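Long-range contacts in translation initiation factor eIF2B subunit epsilon (Schizosaccharomyces pombe, PDB 5B04), which serves as a component of the eIF2B complex, which catalyses the exchange of GDP for GTP on the gamma subunit of initiation factor eIF2: residues Gln64-Phe69 with Ser91-Asn96; Thr54-Ala59 with Lys83-Leu88; Asp370-Asp375 with Ser387-Asn392. All coordinates share one frame; numbering follows the deposited sequence.

Interaction 1: residues Gln64-Phe69 with Ser91-Asn96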
loop_
_atom_site.group_PDB
_atom_site.type_symbol
_atom_site.label_atom_id
_atom_site.label_comp_id
_atom_site.label_asym_id
_atom_site.label_seq_id
_atom_site.Cartn_x
_atom_site.Cartn_y
_atom_site.Cartn_z
ATOM N N GLN I 64 55.958 1.586 14.885
ATOM C CA GLN I 64 56.249 2.253 16.149
ATOM C C GLN I 64 57.482 3.148 16.056
ATOM O O GLN I 64 57.704 4.005 16.912
ATOM C CB GLN I 64 56.455 1.218 17.259
ATOM C CG GLN I 64 55.307 0.238 17.438
ATOM C CD GLN I 64 54.208 0.778 18.333
ATOM O OE1 GLN I 64 53.781 1.924 18.192
ATOM N NE2 GLN I 64 53.747 -0.048 19.264
ATOM N N GLU I 65 58.277 2.953 15.007
ATOM C CA GLU I 65 59.593 3.574 14.926
ATOM C C GLU I 65 60.026 3.784 13.475
ATOM O O GLU I 65 60.080 2.840 12.695
ATOM C CB GLU I 65 60.606 2.703 15.673
ATOM C CG GLU I 65 61.994 3.289 15.836
ATOM C CD GLU I 65 62.850 2.452 16.770
ATOM O OE1 GLU I 65 64.025 2.193 16.440
ATOM O OE2 GLU I 65 62.341 2.048 17.837
ATOM N N VAL I 66 60.331 5.023 13.108
ATOM C CA VAL I 66 60.679 5.324 11.722
ATOM C C VAL I 66 62.044 5.993 11.592
ATOM O O VAL I 66 62.347 6.953 12.301
ATOM C CB VAL I 66 59.612 6.225 11.063
ATOM C CG1 VAL I 66 60.071 6.693 9.689
ATOM C CG2 VAL I 66 58.288 5.486 10.960
ATOM N N TYR I 67 62.866 5.474 10.685
ATOM C CA TYR I 67 64.143 6.096 10.360
ATOM C C TYR I 67 64.158 6.560 8.910
ATOM O O TYR I 67 64.025 5.756 7.988
ATOM C CB TYR I 67 65.301 5.132 10.619
ATOM C CG TYR I 67 65.473 4.782 12.075
ATOM C CD1 TYR I 67 65.980 5.709 12.976
ATOM C CD2 TYR I 67 65.127 3.525 12.551
ATOM C CE1 TYR I 67 66.137 5.395 14.310
ATOM C CE2 TYR I 67 65.282 3.202 13.881
ATOM C CZ TYR I 67 65.787 4.140 14.758
ATOM O OH TYR I 67 65.943 3.821 16.087
ATOM N N VAL I 68 64.321 7.864 8.717
ATOM C CA VAL I 68 64.299 8.441 7.382
ATOM C C VAL I 68 65.705 8.763 6.886
ATOM O O VAL I 68 66.276 9.795 7.239
ATOM C CB VAL I 68 63.446 9.723 7.338
ATOM C CG1 VAL I 68 63.266 10.188 5.902
ATOM C CG2 VAL I 68 62.096 9.483 7.995
ATOM N N PHE I 69 66.260 7.869 6.073
ATOM C CA PHE I 69 67.542 8.120 5.429
ATOM C C PHE I 69 67.397 9.238 4.405
ATOM O O PHE I 69 66.643 9.113 3.439
ATOM C CB PHE I 69 68.075 6.853 4.756
ATOM C CG PHE I 69 68.742 5.896 5.703
ATOM C CD1 PHE I 69 70.059 6.085 6.086
ATOM C CD2 PHE I 69 68.056 4.802 6.201
ATOM C CE1 PHE I 69 70.679 5.205 6.949
ATOM C CE2 PHE I 69 68.671 3.918 7.069
ATOM C CZ PHE I 69 69.984 4.121 7.443
ATOM N N SER I 91 51.761 11.145 18.502
ATOM C CA SER I 91 52.164 10.455 17.282
ATOM C C SER I 91 52.200 8.942 17.464
ATOM O O SER I 91 52.636 8.449 18.505
ATOM C CB SER I 91 53.533 10.953 16.818
ATOM O OG SER I 91 53.990 10.219 15.694
ATOM N N PRO I 92 51.733 8.199 16.449
ATOM C CA PRO I 92 51.741 6.732 16.473
ATOM C C PRO I 92 53.157 6.169 16.540
ATOM O O PRO I 92 53.381 5.138 17.174
ATOM C CB PRO I 92 51.068 6.351 15.148
ATOM C CG PRO I 92 50.296 7.562 14.744
ATOM C CD PRO I 92 51.103 8.724 15.226
ATOM N N PHE I 93 54.098 6.847 15.891
ATOM C CA PHE I 93 55.482 6.395 15.864
ATOM C C PHE I 93 56.468 7.535 16.094
ATOM O O PHE I 93 56.159 8.699 15.840
ATOM C CB PHE I 93 55.794 5.705 14.531
ATOM C CG PHE I 93 55.396 6.502 13.317
ATOM C CD1 PHE I 93 56.186 7.546 12.862
ATOM C CD2 PHE I 93 54.240 6.194 12.620
ATOM C CE1 PHE I 93 55.824 8.272 11.743
ATOM C CE2 PHE I 93 53.873 6.917 11.501
ATOM C CZ PHE I 93 54.668 7.957 11.061
ATOM N N SER I 94 57.656 7.186 16.577
ATOM C CA SER I 94 58.736 8.152 16.722
ATOM C C SER I 94 59.498 8.264 15.409
ATOM O O SER I 94 59.744 7.260 14.739
ATOM C CB SER I 94 59.683 7.744 17.853
ATOM O OG SER I 94 60.424 6.588 17.501
ATOM N N VAL I 95 59.867 9.485 15.035
ATOM C CA VAL I 95 60.581 9.699 13.785
ATOM C C VAL I 95 61.999 10.201 14.030
ATOM O O VAL I 95 62.206 11.205 14.711
ATOM C CB VAL I 95 59.848 10.701 12.878
ATOM C CG1 VAL I 95 60.316 10.545 11.440
ATOM C CG2 VAL I 95 58.345 10.498 12.971
ATOM N N ASN I 96 62.971 9.490 13.471
ATOM C CA ASN I 96 64.370 9.885 13.570
ATOM C C ASN I 96 65.021 9.950 12.195
ATOM O O ASN I 96 64.869 9.037 11.384
ATOM C CB ASN I 96 65.140 8.918 14.471
ATOM C CG ASN I 96 64.742 9.037 15.929
ATOM O OD1 ASN I 96 64.603 10.139 16.459
ATOM N ND2 ASN I 96 64.553 7.898 16.586
#
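Phe93 makes the first substantial contact with Gln64-Phe69, through its CB, which packs on the Gln64 carbonyl, and its ring. With CG placed between its own backbone N and carbonyl carbon (chi1 51°), the ring turns one face to Val66, whose CG2 sits 3.9 Å from the ring centroid in a CH-pi contact, displaced toward the rim. At Ser94 the parallel pairing takes hold. Its N donates to Gln64 O at 3.2 Å, and its O receives Val66 N at 2.8 Å. Val95 lies beside Val66 on the same face of the sheet and sends CG1 to Val68 CG2, 4.0 Å away; Phe55 and Leu58 of helix 50-61 pack on this valine face. Asn96 completes the pairing: its N reaches Val66 O at 2.9 Å, and its O takes Val68 N at 3.0 Å. On the face turned away from the valines, its CB rests obliquely against Tyr67 CD1 (3.6 Å), the two side chains running alongside one another. Strands 65-70 and 94-99, joined through helix 74-83, form a beta-alpha-beta crossover in the nucleotidyl transferase-like region. Chemically the seam is two-sided: backbone bonds fix the strand pairing, while the valines and Phe93 make one face an apolar bed for helix 50-61.

Interaction 2: residues Thr54-Ala59 with Lys83-Leu88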
loop_
_atom_site.group_PDB
_atom_site.type_symbol
_atom_site.label_atom_id
_atom_site.label_comp_id
_atom_site.label_asym_id
_atom_site.label_seq_id
_atom_site.Cartn_x
_atom_site.Cartn_y
_atom_site.Cartn_z
ATOM N N THR I 54 53.356 8.734 3.073
ATOM C CA THR I 54 54.184 7.640 3.563
ATOM C C THR I 54 53.962 7.415 5.054
ATOM O O THR I 54 53.834 6.279 5.506
ATOM C CB THR I 54 55.680 7.908 3.305
ATOM O OG1 THR I 54 55.899 8.090 1.901
ATOM C CG2 THR I 54 56.525 6.745 3.797
ATOM N N PHE I 55 53.904 8.508 5.809
ATOM C CA PHE I 55 53.693 8.434 7.250
ATOM C C PHE I 55 52.303 7.910 7.598
ATOM O O PHE I 55 52.158 7.079 8.494
ATOM C CB PHE I 55 53.911 9.805 7.891
ATOM C CG PHE I 55 55.355 10.191 8.020
ATOM C CD1 PHE I 55 56.348 9.227 7.978
ATOM C CD2 PHE I 55 55.719 11.516 8.189
ATOM C CE1 PHE I 55 57.679 9.578 8.099
ATOM C CE2 PHE I 55 57.048 11.873 8.310
ATOM C CZ PHE I 55 58.028 10.902 8.267
ATOM N N GLU I 56 51.288 8.396 6.891
ATOM C CA GLU I 56 49.919 7.931 7.103
ATOM C C GLU I 56 49.793 6.448 6.776
ATOM O O GLU I 56 48.953 5.746 7.338
ATOM C CB GLU I 56 48.932 8.743 6.259
ATOM C CG GLU I 56 48.700 10.165 6.753
ATOM C CD GLU I 56 47.894 10.222 8.038
ATOM O OE1 GLU I 56 47.272 9.202 8.403
ATOM O OE2 GLU I 56 47.883 11.291 8.684
ATOM N N PHE I 57 50.638 5.979 5.862
ATOM C CA PHE I 57 50.670 4.570 5.490
ATOM C C PHE I 57 51.322 3.727 6.580
ATOM O O PHE I 57 50.793 2.687 6.972
ATOM C CB PHE I 57 51.412 4.386 4.168
ATOM C CG PHE I 57 51.719 2.952 3.840
ATOM C CD1 PHE I 57 50.709 2.082 3.470
ATOM C CD2 PHE I 57 53.019 2.479 3.896
ATOM C CE1 PHE I 57 50.990 0.764 3.163
ATOM C CE2 PHE I 57 53.307 1.163 3.590
ATOM C CZ PHE I 57 52.290 0.305 3.222
ATOM N N LEU I 58 52.475 4.181 7.061
ATOM C CA LEU I 58 53.189 3.485 8.124
ATOM C C LEU I 58 52.386 3.514 9.419
ATOM O O LEU I 58 52.422 2.567 10.204
ATOM C CB LEU I 58 54.571 4.103 8.342
ATOM C CG LEU I 58 55.504 4.135 7.130
ATOM C CD1 LEU I 58 56.826 4.795 7.489
ATOM C CD2 LEU I 58 55.727 2.737 6.575
ATOM N N ALA I 59 51.660 4.608 9.634
ATOM C CA ALA I 59 50.784 4.729 10.795
ATOM C C ALA I 59 49.648 3.719 10.701
ATOM O O ALA I 59 49.263 3.106 11.696
ATOM C CB ALA I 59 50.235 6.142 10.906
ATOM N N LYS I 83 58.462 19.977 13.468
ATOM C CA LYS I 83 57.275 20.786 13.717
ATOM C C LYS I 83 56.022 20.152 13.121
ATOM O O LYS I 83 54.935 20.728 13.184
ATOM C CB LYS I 83 57.474 22.202 13.170
ATOM C CG LYS I 83 58.935 22.573 12.971
ATOM C CD LYS I 83 59.160 24.075 13.024
ATOM C CE LYS I 83 59.360 24.546 14.456
ATOM N NZ LYS I 83 59.889 25.937 14.520
ATOM N N SER I 84 56.175 18.963 12.547
ATOM C CA SER I 84 55.028 18.204 12.062
ATOM C C SER I 84 54.324 17.533 13.234
ATOM O O SER I 84 54.853 17.490 14.344
ATOM C CB SER I 84 55.455 17.157 11.032
ATOM O OG SER I 84 56.275 16.165 11.623
ATOM N N LYS I 85 53.131 17.005 12.980
ATOM C CA LYS I 85 52.345 16.352 14.020
ATOM C C LYS I 85 52.942 15.005 14.422
ATOM O O LYS I 85 52.563 14.430 15.441
ATOM C CB LYS I 85 50.902 16.161 13.552
ATOM C CG LYS I 85 50.779 15.425 12.228
ATOM C CD LYS I 85 49.328 15.131 11.886
ATOM C CE LYS I 85 49.213 14.457 10.527
ATOM N NZ LYS I 85 47.846 13.923 10.282
ATOM N N TRP I 86 53.879 14.511 13.620
ATOM C CA TRP I 86 54.483 13.205 13.861
ATOM C C TRP I 86 55.571 13.264 14.929
ATOM O O TRP I 86 56.094 12.232 15.350
ATOM C CB TRP I 86 55.053 12.636 12.563
ATOM C CG TRP I 86 54.040 12.553 11.464
ATOM C CD1 TRP I 86 53.905 13.404 10.408
ATOM C CD2 TRP I 86 53.009 11.568 11.324
ATOM N NE1 TRP I 86 52.856 13.006 9.613
ATOM C CE2 TRP I 86 52.291 11.885 10.153
ATOM C CE3 TRP I 86 52.626 10.451 12.072
ATOM C CZ2 TRP I 86 51.210 11.120 9.714
ATOM C CZ3 TRP I 86 51.554 9.694 11.632
ATOM C CH2 TRP I 86 50.859 10.033 10.464
ATOM N N ASN I 87 55.913 14.473 15.362
ATOM C CA ASN I 87 56.887 14.647 16.431
ATOM C C ASN I 87 56.191 15.085 17.714
ATOM O O ASN I 87 56.835 15.357 18.728
ATOM C CB ASN I 87 57.956 15.660 16.027
ATOM C CG ASN I 87 59.247 15.482 16.800
ATOM O OD1 ASN I 87 59.514 16.204 17.760
ATOM N ND2 ASN I 87 60.055 14.513 16.384
ATOM N N LEU I 88 54.866 15.153 17.649
ATOM C CA LEU I 88 54.036 15.431 18.813
ATOM C C LEU I 88 53.952 14.173 19.680
ATOM O O LEU I 88 54.235 13.076 19.201
ATOM C CB LEU I 88 52.642 15.897 18.376
ATOM C CG LEU I 88 52.403 17.401 18.190
ATOM C CD1 LEU I 88 53.505 18.056 17.369
ATOM C CD2 LEU I 88 51.047 17.650 17.547
#
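The helical backbone around Phe55 and the irregular loop around Trp86 stay well separated, with Phe55 CA and Trp86 CA 8.2 Å apart, so side chains do nearly all the bridging. Trp86 fills most of the gap. Its indole takes Phe55 on one face in two ways: Phe55 CB stands 3.7 Å from the centroid of the six-membered ring as a CH-pi contact, and the phenyl group turns its edge to the five-membered ring, with the planes at 59°. In this edge-to-face pair Phe55 CD2 comes to 3.4 Å from Trp86 CD1. Farther along the helix, Ala59 CB approaches Trp86 CZ3 at 3.9 Å.

The opposite face of the indole is lined by its own neighbour. Lys85 leaves its backbone with CG between N and the carbonyl carbon (chi1 54°), then runs extended, which carries CE over the rim of the ring and NZ on to Glu56. There NZ and Glu56 OE2 form a salt bridge at 3.1 Å, the ammonium lying nearly in line with the C-O bond. Glu56 CG meanwhile lies at the indole edge, in its plane, and the carboxylate is turned 67° from that plane. NZ also makes a weak hydrogen bond to Leu301 O. Trp86 NE1 hydrogen-bonds to Glu52 OE1, one turn before Glu56 on helix 50-61, and Phe93 meets the indole with nearly parallel rings.

Within the nucleotidyl transferase-like region, the contact therefore ties helix 50-61 to the loop after helix 74-83 by an aromatic core with a charged border. Glu56 is buried, and the ammonium of Lys85 is likely to favour the ionised form of its carboxylate.

Interaction 3: residues Asp370-Asp375 with Ser387-Asn392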
loop_
_atom_site.group_PDB
_atom_site.type_symbol
_atom_site.label_atom_id
_atom_site.label_comp_id
_atom_site.label_asym_id
_atom_site.label_seq_id
_atom_site.Cartn_x
_atom_site.Cartn_y
_atom_site.Cartn_z
ATOM N N ASP I 370 51.305 30.006 -4.550
ATOM C CA ASP I 370 51.671 31.369 -4.943
ATOM C C ASP I 370 52.033 31.543 -6.419
ATOM O O ASP I 370 52.766 32.466 -6.774
ATOM C CB ASP I 370 52.829 31.867 -4.075
ATOM C CG ASP I 370 52.456 31.964 -2.609
ATOM O OD1 ASP I 370 52.586 30.950 -1.893
ATOM O OD2 ASP I 370 52.028 33.054 -2.174
ATOM N N VAL I 371 51.515 30.671 -7.277
ATOM C CA VAL I 371 51.723 30.818 -8.713
ATOM C C VAL I 371 50.770 31.863 -9.284
ATOM O O VAL I 371 49.558 31.785 -9.083
ATOM C CB VAL I 371 51.523 29.488 -9.462
ATOM C CG1 VAL I 371 51.703 29.688 -10.959
ATOM C CG2 VAL I 371 52.488 28.438 -8.945
ATOM N N VAL I 372 51.321 32.844 -9.992
ATOM C CA VAL I 372 50.512 33.887 -10.611
ATOM C C VAL I 372 50.554 33.779 -12.132
ATOM O O VAL I 372 51.627 33.770 -12.735
ATOM C CB VAL I 372 50.978 35.293 -10.186
ATOM C CG1 VAL I 372 50.337 36.358 -11.063
ATOM C CG2 VAL I 372 50.656 35.534 -8.718
ATOM N N ILE I 373 49.378 33.692 -12.745
ATOM C CA ILE I 373 49.277 33.551 -14.192
ATOM C C ILE I 373 48.407 34.650 -14.795
ATOM O O ILE I 373 47.238 34.798 -14.440
ATOM C CB ILE I 373 48.708 32.176 -14.575
ATOM C CG1 ILE I 373 49.688 31.076 -14.164
ATOM C CG2 ILE I 373 48.434 32.109 -16.069
ATOM C CD1 ILE I 373 49.055 29.720 -14.022
ATOM N N GLY I 374 48.990 35.417 -15.711
ATOM C CA GLY I 374 48.312 36.549 -16.316
ATOM C C GLY I 374 47.240 36.163 -17.316
ATOM O O GLY I 374 46.998 34.983 -17.560
ATOM N N ASP I 375 46.606 37.174 -17.903
ATOM C CA ASP I 375 45.485 36.972 -18.816
ATOM C C ASP I 375 45.896 36.291 -20.122
ATOM O O ASP I 375 47.052 36.374 -20.540
ATOM C CB ASP I 375 44.819 38.315 -19.128
ATOM C CG ASP I 375 44.555 39.141 -17.882
ATOM O OD1 ASP I 375 44.237 38.550 -16.830
ATOM O OD2 ASP I 375 44.667 40.383 -17.954
ATOM N N SER I 387 55.642 30.320 -6.255
ATOM C CA SER I 387 55.930 31.708 -6.617
ATOM C C SER I 387 56.417 31.877 -8.053
ATOM O O SER I 387 57.207 32.775 -8.346
ATOM C CB SER I 387 56.955 32.301 -5.649
ATOM O OG SER I 387 56.378 32.511 -4.372
ATOM N N VAL I 388 55.946 31.012 -8.944
ATOM C CA VAL I 388 56.217 31.166 -10.366
ATOM C C VAL I 388 55.236 32.163 -10.967
ATOM O O VAL I 388 54.026 32.045 -10.775
ATOM C CB VAL I 388 56.118 29.825 -11.117
ATOM C CG1 VAL I 388 55.988 30.057 -12.614
ATOM C CG2 VAL I 388 57.325 28.960 -10.815
ATOM N N LYS I 389 55.759 33.151 -11.683
ATOM C CA LYS I 389 54.909 34.142 -12.328
ATOM C C LYS I 389 54.906 33.936 -13.837
ATOM O O LYS I 389 55.962 33.824 -14.460
ATOM C CB LYS I 389 55.372 35.560 -11.989
ATOM C CG LYS I 389 55.894 35.731 -10.569
ATOM C CD LYS I 389 54.833 35.418 -9.525
ATOM C CE LYS I 389 55.399 35.559 -8.120
ATOM N NZ LYS I 389 54.411 35.187 -7.070
ATOM N N ILE I 390 53.714 33.875 -14.419
ATOM C CA ILE I 390 53.580 33.766 -15.865
ATOM C C ILE I 390 52.940 35.034 -16.416
ATOM O O ILE I 390 51.884 35.460 -15.949
ATOM C CB ILE I 390 52.739 32.544 -16.273
ATOM C CG1 ILE I 390 53.224 31.293 -15.539
ATOM C CG2 ILE I 390 52.803 32.334 -17.774
ATOM C CD1 ILE I 390 54.643 30.908 -15.875
ATOM N N GLY I 391 53.589 35.639 -17.405
ATOM C CA GLY I 391 53.113 36.884 -17.977
ATOM C C GLY I 391 51.884 36.708 -18.846
ATOM O O GLY I 391 51.384 35.596 -19.014
ATOM N N ASN I 392 51.395 37.813 -19.398
ATOM C CA ASN I 392 50.235 37.782 -20.280
ATOM C C ASN I 392 50.551 37.106 -21.609
ATOM O O ASN I 392 51.681 37.176 -22.094
ATOM C CB ASN I 392 49.717 39.199 -20.532
ATOM C CG ASN I 392 49.276 39.896 -19.260
ATOM O OD1 ASN I 392 48.749 39.266 -18.344
ATOM N ND2 ASN I 392 49.490 41.205 -19.199
#
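The amide of Asn392 meets Asp375 through its oxygen: OD1 receives Asp375 N at 3.0 Å in a weak, bent bond (132° at the hydrogen) and also lies near Gly374 CA. Asp375 does the same one coil earlier, its OD1 accepting the backbone N of Ser358.

Between these turns and the start of the segments, the backbones run side by side in the same direction. Val372 N donates to Val388 O at 2.9 Å, Ile390 N to Val372 O at 2.7 Å, and Gly374 N to Ile390 O at 2.9 Å. On one face Ile373 and Ile390 lie alongside each other with their CG1 atoms 3.8 Å apart, and Leu384 of strand 383-384 touches both. On the other face Lys389 crosses Val372 obliquely. Its chain bends at chi2 (-61°), which brings CD to 3.9 Å from Val372 CB and returns NZ to Asp370 O, 3.2 Å away and nearly along the C=O axis. An alanine in place of Lys389 removes the ammonium and the methylenes, which is likely to leave Asp370 O without this donor and Val372 less covered.

Asp370 and Ser387 occupy matching corners, both with positive phi. Strands 372-373 and 389-390 are thus successive rungs of a parallel sheet on one side of the beta-helix, 17 residues apart, with aliphatic residues stacked inward. Such repeating short strands and tight corners are those of the left-handed parallel beta-helix of hexapeptide-repeat proteins, the family of this LbH domain of the epsilon subunit.

Interactions 1 and 2 belong to one packing unit, their centres about 8 Å apart. Their segments alternate along the chain: 54-59, 64-69, 83-88, then 91-96. Helix 50-61 leads directly into strand 65-70, and the loop at 83-88 leads toward strand 94-99. Phe93 joins the two contacts by touching both Trp86 and Phe55, so sheet, helix and loop share a core in the nucleotidyl transferase-like region. Interaction 3 follows later in the sequence, in the beta-helix, with its centre about 39 Å from that of interaction 1 and 33 Å from that of interaction 2. The chain thus combines two distinct parts, one alpha/beta and one of stacked coils.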